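Local coordinates for uncharacterized conserved protein (Staphylococcus epidermidis, PDB 3FRM), which is of unknown function but carries an acetyltransferase (GNAT) domain, so it may transfer acetyl groups from acetyl-CoA, at residues Tyr70-Lys81 against Gly244-Ile254. Numbering follows the deposited sequence.
With SO4 (sulfate ion), chain J.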
ATOM      1  N   TYR A  70       6.538 -27.595  -0.279  1.00 14.58           N
ATOM      2  CA  TYR A  70       7.192 -27.492   1.037  1.00 15.31           C
ATOM      3  C   TYR A  70       6.708 -26.328   1.879  1.00 14.65           C
ATOM      4  O   TYR A  70       7.285 -26.063   2.943  1.00 14.69           O
ATOM      5  CB  TYR A  70       8.724 -27.468   0.921  1.00 14.17           C
ATOM      6  CG  TYR A  70       9.259 -28.643   0.125  1.00 17.04           C
ATOM      7  CD1 TYR A  70       9.167 -29.949   0.624  1.00 15.51           C
ATOM      8  CD2 TYR A  70       9.856 -28.441  -1.129  1.00 18.98           C
ATOM      9  CE1 TYR A  70       9.636 -31.021  -0.086  1.00 16.89           C
ATOM     10  CE2 TYR A  70      10.343 -29.494  -1.858  1.00 16.69           C
ATOM     11  CZ  TYR A  70      10.228 -30.783  -1.328  1.00 19.46           C
ATOM     12  OH  TYR A  70      10.684 -31.816  -2.069  1.00 19.05           O
ATOM     13  N   HIS A  71       5.625 -25.681   1.447  1.00 14.12           N
ATOM     14  CA  HIS A  71       5.117 -24.533   2.142  1.00 14.00           C
ATOM     15  C   HIS A  71       3.734 -24.856   2.707  1.00 16.45           C
ATOM     16  O   HIS A  71       3.187 -25.927   2.459  1.00 15.80           O
ATOM     17  CB  HIS A  71       5.001 -23.424   1.128  1.00 15.58           C
ATOM     18  CG  HIS A  71       3.934 -23.676   0.122  1.00 16.15           C
ATOM     19  ND1 HIS A  71       4.145 -24.460  -0.995  1.00 14.59           N
ATOM     20  CD2 HIS A  71       2.626 -23.303   0.097  1.00 16.31           C
ATOM     21  CE1 HIS A  71       3.015 -24.521  -1.690  1.00 20.54           C
ATOM     22  NE2 HIS A  71       2.077 -23.826  -1.054  1.00 19.14           N
ATOM     23  N   LEU A  72       3.124 -23.882   3.403  1.00 16.82           N
ATOM     24  CA  LEU A  72       1.785 -24.017   3.895  1.00 17.64           C
ATOM     25  C   LEU A  72       1.058 -22.685   3.670  1.00 18.18           C
ATOM     26  O   LEU A  72       1.647 -21.628   3.863  1.00 18.51           O
ATOM     27  CB  LEU A  72       1.794 -24.329   5.398  1.00 16.60           C
ATOM     28  CG  LEU A  72       2.342 -25.597   5.997  1.00 18.98           C
ATOM     29  CD1 LEU A  72       1.846 -25.681   7.469  1.00 15.47           C
ATOM     30  CD2 LEU A  72       1.846 -26.792   5.217  1.00 19.24           C
ATOM     31  N   SER A  73      -0.219 -22.726   3.298  1.00 17.74           N
ATOM     32  CA  SER A  73      -0.916 -21.497   3.109  1.00 18.08           C
ATOM     33  C   SER A  73      -2.460 -21.568   3.148  1.00 17.28           C
ATOM     34  O   SER A  73      -3.043 -22.535   2.720  1.00 17.56           O
ATOM     35  CB  SER A  73      -0.402 -20.841   1.837  1.00 18.81           C
ATOM     36  OG  SER A  73      -0.881 -21.490   0.712  1.00 22.44           O
ATOM     37  N   PHE A  74      -3.086 -20.507   3.645  1.00 15.51           N
ATOM     38  CA  PHE A  74      -4.507 -20.437   3.794  1.00 15.12           C
ATOM     39  C   PHE A  74      -4.948 -19.021   3.558  1.00 15.35           C
ATOM     40  O   PHE A  74      -4.220 -18.079   3.872  1.00 13.95           O
ATOM     41  CB  PHE A  74      -4.906 -20.832   5.233  1.00 15.23           C
ATOM     42  CG  PHE A  74      -4.309 -22.178   5.700  1.00 15.45           C
ATOM     43  CD1 PHE A  74      -5.063 -23.334   5.674  1.00 14.09           C
ATOM     44  CD2 PHE A  74      -2.991 -22.267   6.131  1.00 16.30           C
ATOM     45  CE1 PHE A  74      -4.513 -24.577   6.105  1.00 14.88           C
ATOM     46  CE2 PHE A  74      -2.434 -23.508   6.533  1.00 16.71           C
ATOM     47  CZ  PHE A  74      -3.202 -24.645   6.534  1.00 13.03           C
ATOM     48  N   SER A  75      -6.142 -18.887   2.975  1.00 15.78           N
ATOM     49  CA  SER A  75      -6.903 -17.653   2.931  1.00 16.97           C
ATOM     50  C   SER A  75      -8.070 -17.854   3.831  1.00 16.30           C
ATOM     51  O   SER A  75      -8.591 -18.956   3.868  1.00 15.98           O
ATOM     52  CB  SER A  75      -7.523 -17.454   1.576  1.00 15.73           C
ATOM     53  OG  SER A  75      -6.503 -17.315   0.697  1.00 22.90           O
ATOM     54  N   PHE A  76      -8.544 -16.765   4.435  1.00 15.62           N
ATOM     55  CA  PHE A  76      -9.678 -16.823   5.311  1.00 14.90           C
ATOM     56  C   PHE A  76     -10.908 -16.192   4.640  1.00 15.22           C
ATOM     57  O   PHE A  76     -10.848 -15.739   3.500  1.00 17.23           O
ATOM     58  CB  PHE A  76      -9.314 -16.217   6.687  1.00 15.43           C
ATOM     59  CG  PHE A  76      -8.337 -17.048   7.466  1.00 13.90           C
ATOM     60  CD1 PHE A  76      -8.767 -18.071   8.253  1.00 17.36           C
ATOM     61  CD2 PHE A  76      -6.977 -16.821   7.375  1.00 16.53           C
ATOM     62  CE1 PHE A  76      -7.836 -18.879   8.963  1.00 18.89           C
ATOM     63  CE2 PHE A  76      -6.062 -17.591   8.050  1.00 17.00           C
ATOM     64  CZ  PHE A  76      -6.491 -18.634   8.855  1.00 18.53           C
ATOM     65  N   PRO A  77     -12.054 -16.202   5.317  1.00 15.00           N
ATOM     66  CA  PRO A  77     -13.259 -15.778   4.582  1.00 14.85           C
ATOM     67  C   PRO A  77     -13.242 -14.289   4.225  1.00 14.65           C
ATOM     68  O   PRO A  77     -12.712 -13.464   4.959  1.00 15.31           O
ATOM     69  CB  PRO A  77     -14.372 -16.058   5.566  1.00 13.62           C
ATOM     70  CG  PRO A  77     -13.728 -17.226   6.475  1.00 16.42           C
ATOM     71  CD  PRO A  77     -12.339 -16.809   6.634  1.00 13.06           C
ATOM     72  N   ALA A  78     -13.790 -13.959   3.086  1.00 14.71           N
ATOM     73  CA  ALA A  78     -14.032 -12.545   2.725  1.00 14.56           C
ATOM     74  C   ALA A  78     -14.562 -11.678   3.861  1.00 14.53           C
ATOM     75  O   ALA A  78     -15.546 -12.015   4.510  1.00 14.17           O
ATOM     76  CB  ALA A  78     -14.955 -12.472   1.554  1.00 13.59           C
ATOM     77  N   ASN A  79     -13.851 -10.588   4.124  1.00 14.43           N
ATOM     78  CA  ASN A  79     -14.309  -9.615   5.075  1.00 15.38           C
ATOM     79  C   ASN A  79     -14.474 -10.156   6.499  1.00 15.90           C
ATOM     80  O   ASN A  79     -15.238  -9.630   7.270  1.00 15.77           O
ATOM     81  CB  ASN A  79     -15.618  -9.011   4.587  1.00 14.69           C
ATOM     82  CG  ASN A  79     -15.486  -8.526   3.185  1.00 13.39           C
ATOM     83  OD1 ASN A  79     -14.671  -7.678   2.917  1.00 17.62           O
ATOM     84  ND2 ASN A  79     -16.205  -9.123   2.272  1.00  9.51           N
ATOM     85  N   GLU A  80     -13.733 -11.187   6.843  1.00 17.25           N
ATOM     86  CA  GLU A  80     -13.735 -11.651   8.230  1.00 19.00           C
ATOM     87  C   GLU A  80     -12.375 -11.469   8.913  1.00 18.98           C
ATOM     88  O   GLU A  80     -11.381 -11.885   8.358  1.00 19.34           O
ATOM     89  CB  GLU A  80     -14.181 -13.111   8.265  1.00 19.58           C
ATOM     90  CG  GLU A  80     -15.721 -13.232   8.068  1.00 21.20           C
ATOM     91  CD  GLU A  80     -16.224 -14.666   8.076  1.00 25.08           C
ATOM     92  OE1 GLU A  80     -15.831 -15.465   8.957  1.00 27.66           O
ATOM     93  OE2 GLU A  80     -17.031 -15.006   7.186  1.00 28.03           O
ATOM     94  N   LYS A  81     -12.382 -10.802  10.070  1.00 18.58           N
ATOM     95  CA  LYS A  81     -11.298 -10.676  11.044  1.00 18.98           C
ATOM     96  C   LYS A  81     -11.129 -11.992  11.767  1.00 18.76           C
ATOM     97  O   LYS A  81     -12.112 -12.619  12.061  1.00 20.34           O
ATOM     98  CB  LYS A  81     -11.674  -9.628  12.125  1.00 19.27           C
ATOM     99  CG  LYS A  81     -11.832  -8.156  11.628  1.00 20.02           C
ATOM    100  CD  LYS A  81     -10.536  -7.666  10.896  1.00 23.74           C
ATOM    101  CE  LYS A  81      -9.374  -7.353  11.843  1.00 25.23           C
ATOM    102  NZ  LYS A  81      -9.732  -6.296  12.852  1.00 26.78           N
ATOM    103  N   GLY A 244     -13.385  -4.965  -0.387  1.00 19.11           N
ATOM    104  CA  GLY A 244     -13.381  -5.983   0.632  1.00 18.59           C
ATOM    105  C   GLY A 244     -11.997  -6.598   0.756  1.00 18.87           C
ATOM    106  O   GLY A 244     -11.137  -6.330  -0.065  1.00 17.53           O
ATOM    107  N   PHE A 245     -11.795  -7.390   1.799  1.00 17.47           N
ATOM    108  CA  PHE A 245     -10.464  -7.954   2.050  1.00 18.82           C
ATOM    109  C   PHE A 245     -10.509  -9.426   2.367  1.00 17.43           C
ATOM    110  O   PHE A 245     -11.563  -9.952   2.657  1.00 17.25           O
ATOM    111  CB  PHE A 245      -9.809  -7.217   3.233  1.00 19.30           C
ATOM    112  CG  PHE A 245     -10.568  -7.353   4.529  1.00 18.37           C
ATOM    113  CD1 PHE A 245     -10.209  -8.349   5.470  1.00 15.29           C
ATOM    114  CD2 PHE A 245     -11.647  -6.507   4.798  1.00 14.79           C
ATOM    115  CE1 PHE A 245     -10.925  -8.495   6.668  1.00 16.18           C
ATOM    116  CE2 PHE A 245     -12.365  -6.620   5.998  1.00 13.97           C
ATOM    117  CZ  PHE A 245     -11.997  -7.625   6.950  1.00 13.19           C
ATOM    118  N   LYS A 246      -9.358 -10.083   2.302  1.00 19.34           N
ATOM    119  CA  LYS A 246      -9.167 -11.420   2.907  1.00 18.89           C
ATOM    120  C   LYS A 246      -7.853 -11.422   3.637  1.00 19.27           C
ATOM    121  O   LYS A 246      -6.835 -10.974   3.071  1.00 19.87           O
ATOM    122  CB  LYS A 246      -9.017 -12.473   1.806  1.00 19.31           C
ATOM    123  CG  LYS A 246     -10.297 -12.981   1.205  1.00 21.41           C
ATOM    124  CD  LYS A 246     -10.086 -14.370   0.519  1.00 19.24           C
ATOM    125  CE  LYS A 246     -11.468 -14.804   0.016  1.00 22.35           C
ATOM    126  NZ  LYS A 246     -11.612 -16.129  -0.634  1.00 18.28           N
ATOM    127  N   TYR A 247      -7.835 -11.977   4.845  1.00 19.12           N
ATOM    128  CA  TYR A 247      -6.599 -12.383   5.502  1.00 18.04           C
ATOM    129  C   TYR A 247      -6.024 -13.637   4.820  1.00 19.35           C
ATOM    130  O   TYR A 247      -6.768 -14.483   4.349  1.00 21.05           O
ATOM    131  CB  TYR A 247      -6.806 -12.647   7.021  1.00 17.56           C
ATOM    132  CG  TYR A 247      -6.758 -11.358   7.732  1.00 17.09           C
ATOM    133  CD1 TYR A 247      -5.555 -10.789   8.117  1.00 13.77           C
ATOM    134  CD2 TYR A 247      -7.930 -10.627   7.916  1.00 14.50           C
ATOM    135  CE1 TYR A 247      -5.511  -9.507   8.686  1.00 13.01           C
ATOM    136  CE2 TYR A 247      -7.913  -9.387   8.488  1.00 14.95           C
ATOM    137  CZ  TYR A 247      -6.725  -8.810   8.881  1.00 15.80           C
ATOM    138  OH  TYR A 247      -6.797  -7.522   9.431  1.00 16.98           O
ATOM    139  N   HIS A 248      -4.709 -13.767   4.818  1.00 17.97           N
ATOM    140  CA  HIS A 248      -4.053 -14.880   4.191  1.00 19.26           C
ATOM    141  C   HIS A 248      -2.674 -15.079   4.860  1.00 17.49           C
ATOM    142  O   HIS A 248      -1.995 -14.140   5.286  1.00 16.18           O
ATOM    143  CB  HIS A 248      -3.969 -14.725   2.651  1.00 19.83           C
ATOM    144  CG  HIS A 248      -2.742 -14.019   2.188  1.00 25.11           C
ATOM    145  ND1 HIS A 248      -2.692 -12.651   2.010  1.00 29.78           N
ATOM    146  CD2 HIS A 248      -1.494 -14.480   1.924  1.00 31.50           C
ATOM    147  CE1 HIS A 248      -1.471 -12.299   1.647  1.00 31.76           C
ATOM    148  NE2 HIS A 248      -0.730 -13.390   1.575  1.00 35.89           N
ATOM    149  N   ILE A 249      -2.309 -16.322   5.026  1.00 16.59           N
ATOM    150  CA  ILE A 249      -1.073 -16.592   5.716  1.00 16.61           C
ATOM    151  C   ILE A 249      -0.246 -17.530   4.896  1.00 16.08           C
ATOM    152  O   ILE A 249      -0.806 -18.335   4.168  1.00 14.73           O
ATOM    153  CB  ILE A 249      -1.366 -17.182   7.109  1.00 16.30           C
ATOM    154  CG1 ILE A 249      -2.177 -18.459   7.015  1.00 12.98           C
ATOM    155  CG2 ILE A 249      -2.181 -16.165   7.934  1.00 17.36           C
ATOM    156  CD1 ILE A 249      -2.131 -19.246   8.332  1.00 14.58           C
ATOM    157  N   LEU A 250       1.075 -17.466   5.083  1.00 17.22           N
ATOM    158  CA  LEU A 250       2.053 -18.220   4.314  1.00 17.13           C
ATOM    159  C   LEU A 250       3.234 -18.560   5.197  1.00 18.21           C
ATOM    160  O   LEU A 250       3.754 -17.690   5.905  1.00 17.69           O
ATOM    161  CB  LEU A 250       2.556 -17.369   3.109  1.00 18.12           C
ATOM    162  CG  LEU A 250       3.696 -17.935   2.210  1.00 17.65           C
ATOM    163  CD1 LEU A 250       3.299 -19.295   1.618  1.00 13.98           C
ATOM    164  CD2 LEU A 250       3.981 -16.955   1.048  1.00 15.97           C
ATOM    165  N   LYS A 251       3.628 -19.833   5.175  1.00 18.86           N
ATOM    166  CA  LYS A 251       4.880 -20.304   5.746  1.00 18.91           C
ATOM    167  C   LYS A 251       5.637 -20.951   4.606  1.00 19.82           C
ATOM    168  O   LYS A 251       5.199 -21.945   4.061  1.00 20.07           O
ATOM    169  CB  LYS A 251       4.664 -21.338   6.835  1.00 19.16           C
ATOM    170  CG  LYS A 251       5.933 -21.667   7.605  1.00 19.35           C
ATOM    171  CD  LYS A 251       5.606 -22.623   8.747  1.00 25.48           C
ATOM    172  CE  LYS A 251       6.832 -22.974   9.577  1.00 27.06           C
ATOM    173  NZ  LYS A 251       6.413 -23.557  10.895  1.00 30.85           N
ATOM    174  N   GLU A 252       6.771 -20.374   4.242  1.00 20.64           N
ATOM    175  CA  GLU A 252       7.493 -20.796   3.056  1.00 22.08           C
ATOM    176  C   GLU A 252       8.144 -22.163   3.224  1.00 21.81           C
ATOM    177  O   GLU A 252       8.395 -22.836   2.225  1.00 22.49           O
ATOM    178  CB  GLU A 252       8.502 -19.738   2.674  1.00 21.57           C
ATOM    179  CG  GLU A 252       7.833 -18.434   2.193  1.00 26.59           C
ATOM    180  CD  GLU A 252       8.826 -17.292   1.877  1.00 30.54           C
ATOM    181  OE1 GLU A 252       8.400 -16.111   1.981  1.00 33.77           O
ATOM    182  OE2 GLU A 252      10.007 -17.554   1.513  1.00 26.77           O
ATOM    183  N   ASN A 253       8.357 -22.602   4.465  1.00 22.05           N
ATOM    184  CA  ASN A 253       8.950 -23.929   4.712  1.00 22.71           C
ATOM    185  C   ASN A 253       8.349 -24.728   5.853  1.00 24.17           C
ATOM    186  O   ASN A 253       8.460 -24.329   7.023  1.00 25.02           O
ATOM    187  CB  ASN A 253      10.458 -23.820   4.938  1.00 21.50           C
ATOM    188  CG  ASN A 253      11.170 -23.223   3.741  1.00 23.05           C
ATOM    189  OD1 ASN A 253      11.384 -23.873   2.689  1.00 21.89           O
ATOM    190  ND2 ASN A 253      11.504 -21.962   3.867  1.00 22.89           N
ATOM    191  N   ILE A 254       7.763 -25.888   5.531  1.00 25.56           N
ATOM    192  CA  ILE A 254       7.240 -26.782   6.570  1.00 26.51           C
ATOM    193  C   ILE A 254       8.320 -27.168   7.594  1.00 28.80           C
ATOM    194  O   ILE A 254       9.486 -27.530   7.258  1.00 28.75           O
ATOM    195  CB  ILE A 254       6.596 -28.040   5.987  1.00 26.15           C
ATOM    196  CG1 ILE A 254       5.507 -27.651   4.991  1.00 25.47           C
ATOM    197  CG2 ILE A 254       6.093 -28.957   7.125  1.00 24.96           C
ATOM    198  CD1 ILE A 254       4.800 -28.811   4.348  1.00 23.19           C
ATOM    199  OXT ILE A 254       8.007 -27.126   8.814  1.00 30.22           O
TER
HETATM  200  S   SO4 J 253      -7.289  -3.710  13.835  1.00 45.17           S
HETATM  201  O1  SO4 J 253      -7.154  -3.320  12.441  1.00 43.44           O
HETATM  202  O2  SO4 J 253      -7.490  -5.155  13.918  1.00 41.22           O
HETATM  203  O3  SO4 J 253      -6.064  -3.358  14.562  1.00 46.84           O
HETATM  204  O4  SO4 J 253      -8.332  -2.961  14.530  1.00 44.52           O
HETATM  205  O   HOH W   1     -10.904 -17.480   1.580  1.00 18.49           O
HETATM  206  O   HOH W   2     -10.308 -12.956   6.064  1.00 13.08           O
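I249 pushes CG1 and CD1 into the hollow between the rings of F74 and F76: CD1 lies 3.8 Å from CD2 of F74, while CG1 is 4.1 Å from CE2 of F76. Its first torsion of 58° sets CG1 between backbone N and carbonyl carbon, which turns the branch toward the neighbouring strand; W53 and I90 from helices 50-66 and 84-92 close over I249. Beneath this packing, strands 72-75 and 244-251 run antiparallel, with F74 and I249 a hydrogen-bonded pair (I249 N to F74 O 2.8 Å). They are adjacent in the mixed sheet, so the last strand of the chain pairs with strand 72-75, which lies in the DUF5613 range, a family of the acetyltransferase clan. Past the strand, the type II turn P77-E80 lays CA of N79 over one face of the F245 ring, 3.8 Å from its centroid and 19° off the normal, a CH-pi contact. N79 also grips the F245 backbone twice, its N donating to F245 O and its OD1 accepting from F245 N, the latter donor 39° out of the amide carbonyl plane. At the far end, CD1 of I254 meets CD2 of L72 at 3.7 Å, the two side chains crossing nearly perpendicularly.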